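Long-range contact in lectin CEL-IV, C-type (Cucumaria echinata, PDB 3ALU), which binds galactose-containing sugars such as raffinose at a calcium site, as a tetrameric C-type lectin from a sea cucumber: residues Lys15-Phe20 with Lys144-Leu149. Sequence-based numbering, arbitrary orientation.
Sequences KCFRLF and KYICQL
Phe20 and Tyr145 make the tight spot where strand 15-20 runs antiparallel to strand 144-148, pairing the N-terminal and C-terminal parts of the C-type lectin fold away from the sugar site. CB of Phe20 sits over one face of the Tyr145 ring, 3.6 Å from its centroid, while the two rings, tilted only 15° apart, slide past each other and barely overlap. Tyr145 reaches that place with CG between its backbone N and carbonyl carbon (chi1 57°), and its OH is hydrogen-bonded to Asn22 OD1. Next along this face, Cys147 SG, whose disulfide to Cys33 ties the later strand to helix 26-33, approaches Phe20 CE2 obliquely at 3.5 Å. In the backbone, Phe20 N donates to Tyr145 O at 2.8 Å, almost straight; Arg18 and Cys147 continue the ladder. On the other face Phe17, Leu19 and Ile146 pack against helix 57-70, with Leu19 CD1 3.9 Å from Ile146 CG1. The looser end is watery: a water bridges Cys16 N and Leu149 O, and partly exposed Lys15 bends at chi3 to bring NZ 2.9 Å from Gln148 OE1. Ser53 N also donates to that oxygen and Asp100 accepts from NE2, so the buried amide is fixed in rotation, and the nearby lysine charge would probably polarise its carbonyl.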
loop_
_atom_site.group_PDB
_atom_site.type_symbol
_atom_site.label_atom_id
_atom_site.label_comp_id
_atom_site.label_asym_id
_atom_site.label_seq_id
_atom_site.Cartn_x
_atom_site.Cartn_y
_atom_site.Cartn_z
ATOM N N LYS A 15 4.796 -2.855 -9.709
ATOM C CA LYS A 15 5.788 -3.944 -9.594
ATOM C C LYS A 15 6.913 -3.562 -8.645
ATOM O O LYS A 15 7.217 -2.396 -8.483
ATOM C CB LYS A 15 6.382 -4.259 -10.963
ATOM C CG LYS A 15 5.361 -4.902 -11.873
ATOM C CD LYS A 15 5.896 -5.063 -13.291
ATOM C CE LYS A 15 6.879 -6.205 -13.360
ATOM N NZ LYS A 15 7.161 -6.548 -14.811
ATOM N N CYS A 16 7.559 -4.574 -8.050
ATOM C CA CYS A 16 8.613 -4.333 -7.089
ATOM C C CYS A 16 9.928 -4.893 -7.634
ATOM O O CYS A 16 9.965 -6.045 -8.134
ATOM C CB CYS A 16 8.324 -5.044 -5.761
ATOM S SG CYS A 16 6.832 -4.394 -4.964
ATOM N N PHE A 17 10.952 -4.065 -7.570
ATOM C CA PHE A 17 12.244 -4.396 -8.170
ATOM C C PHE A 17 13.369 -4.284 -7.172
ATOM O O PHE A 17 13.310 -3.508 -6.218
ATOM C CB PHE A 17 12.548 -3.422 -9.301
ATOM C CG PHE A 17 11.539 -3.444 -10.436
ATOM C CD1 PHE A 17 10.526 -2.487 -10.497
ATOM C CD2 PHE A 17 11.622 -4.398 -11.440
ATOM C CE1 PHE A 17 9.609 -2.475 -11.556
ATOM C CE2 PHE A 17 10.723 -4.408 -12.496
ATOM C CZ PHE A 17 9.717 -3.468 -12.577
ATOM N N ARG A 18 14.443 -5.026 -7.447
ATOM C CA ARG A 18 15.658 -4.904 -6.659
ATOM C C ARG A 18 16.867 -5.291 -7.520
ATOM O O ARG A 18 16.864 -6.313 -8.237
ATOM C CB ARG A 18 15.576 -5.759 -5.399
ATOM C CG ARG A 18 16.814 -5.585 -4.475
ATOM C CD ARG A 18 16.557 -6.182 -3.095
ATOM N NE ARG A 18 17.832 -6.242 -2.427
ATOM C CZ ARG A 18 18.052 -7.037 -1.380
ATOM N NH1 ARG A 18 17.059 -7.771 -0.891
ATOM N NH2 ARG A 18 19.245 -7.090 -0.843
ATOM N N LEU A 19 17.851 -4.408 -7.484
ATOM C CA LEU A 19 19.164 -4.639 -8.107
ATOM C C LEU A 19 20.063 -5.430 -7.195
ATOM O O LEU A 19 20.285 -5.037 -6.016
ATOM C CB LEU A 19 19.784 -3.268 -8.439
ATOM C CG LEU A 19 21.238 -3.324 -8.947
ATOM C CD1 LEU A 19 21.279 -3.880 -10.354
ATOM C CD2 LEU A 19 21.860 -1.955 -8.906
ATOM N N PHE A 20 20.623 -6.506 -7.735
ATOM C CA PHE A 20 21.573 -7.348 -6.965
ATOM C C PHE A 20 22.982 -7.180 -7.489
ATOM O O PHE A 20 23.208 -7.055 -8.703
ATOM C CB PHE A 20 21.140 -8.814 -6.956
ATOM C CG PHE A 20 19.884 -9.046 -6.153
ATOM C CD1 PHE A 20 19.964 -9.299 -4.773
ATOM C CD2 PHE A 20 18.626 -8.919 -6.740
ATOM C CE1 PHE A 20 18.813 -9.462 -4.013
ATOM C CE2 PHE A 20 17.450 -9.113 -5.963
ATOM C CZ PHE A 20 17.562 -9.364 -4.590
ATOM N N LYS A 144 25.718 -8.271 -12.687
ATOM C CA LYS A 144 24.668 -7.829 -11.765
ATOM C C LYS A 144 23.311 -8.019 -12.488
ATOM O O LYS A 144 23.269 -8.224 -13.726
ATOM C CB LYS A 144 24.867 -6.374 -11.448
ATOM C CG LYS A 144 26.229 -6.114 -10.724
ATOM C CD LYS A 144 26.242 -4.720 -10.153
ATOM C CE LYS A 144 27.532 -4.486 -9.299
ATOM N NZ LYS A 144 28.792 -4.540 -10.117
ATOM N N TYR A 145 22.215 -7.956 -11.734
ATOM C CA TYR A 145 20.923 -8.331 -12.304
ATOM C C TYR A 145 19.828 -7.667 -11.499
ATOM O O TYR A 145 19.998 -7.374 -10.317
ATOM C CB TYR A 145 20.750 -9.888 -12.339
ATOM C CG TYR A 145 20.895 -10.560 -10.963
ATOM C CD1 TYR A 145 22.163 -10.866 -10.476
ATOM C CD2 TYR A 145 19.778 -10.893 -10.202
ATOM C CE1 TYR A 145 22.316 -11.465 -9.206
ATOM C CE2 TYR A 145 19.916 -11.508 -8.939
ATOM C CZ TYR A 145 21.207 -11.769 -8.468
ATOM O OH TYR A 145 21.395 -12.344 -7.211
ATOM N N ILE A 146 18.700 -7.399 -12.147
ATOM C CA ILE A 146 17.511 -6.894 -11.468
ATOM C C ILE A 146 16.433 -7.949 -11.421
ATOM O O ILE A 146 16.029 -8.520 -12.440
ATOM C CB ILE A 146 16.926 -5.628 -12.156
ATOM C CG1 ILE A 146 17.939 -4.491 -12.169
ATOM C CG2 ILE A 146 15.648 -5.173 -11.509
ATOM C CD1 ILE A 146 17.681 -3.507 -13.314
ATOM N N CYS A 147 15.971 -8.230 -10.202
ATOM C CA CYS A 147 14.792 -9.092 -9.986
ATOM C C CYS A 147 13.502 -8.272 -9.861
ATOM O O CYS A 147 13.517 -7.092 -9.375
ATOM C CB CYS A 147 14.950 -9.930 -8.694
ATOM S SG CYS A 147 16.367 -11.049 -8.676
ATOM N N GLN A 148 12.389 -8.912 -10.219
ATOM C CA GLN A 148 11.053 -8.396 -9.910
ATOM C C GLN A 148 10.351 -9.445 -9.043
ATOM O O GLN A 148 10.493 -10.642 -9.271
ATOM C CB GLN A 148 10.232 -8.109 -11.198
ATOM C CG GLN A 148 9.874 -9.356 -11.932
ATOM C CD GLN A 148 9.151 -9.068 -13.222
ATOM O OE1 GLN A 148 9.434 -8.071 -13.872
ATOM N NE2 GLN A 148 8.240 -9.967 -13.611
ATOM N N LEU A 149 9.608 -8.999 -8.034
ATOM C CA LEU A 149 8.764 -9.934 -7.293
ATOM C C LEU A 149 7.600 -10.327 -8.184
ATOM O O LEU A 149 7.306 -9.633 -9.147
ATOM C CB LEU A 149 8.282 -9.264 -5.990
ATOM C CG LEU A 149 9.429 -9.036 -4.991
ATOM C CD1 LEU A 149 8.912 -8.276 -3.771
ATOM C CD2 LEU A 149 10.042 -10.364 -4.513
HETATM O O HOH W 1 6.472 -7.059 -8.706
#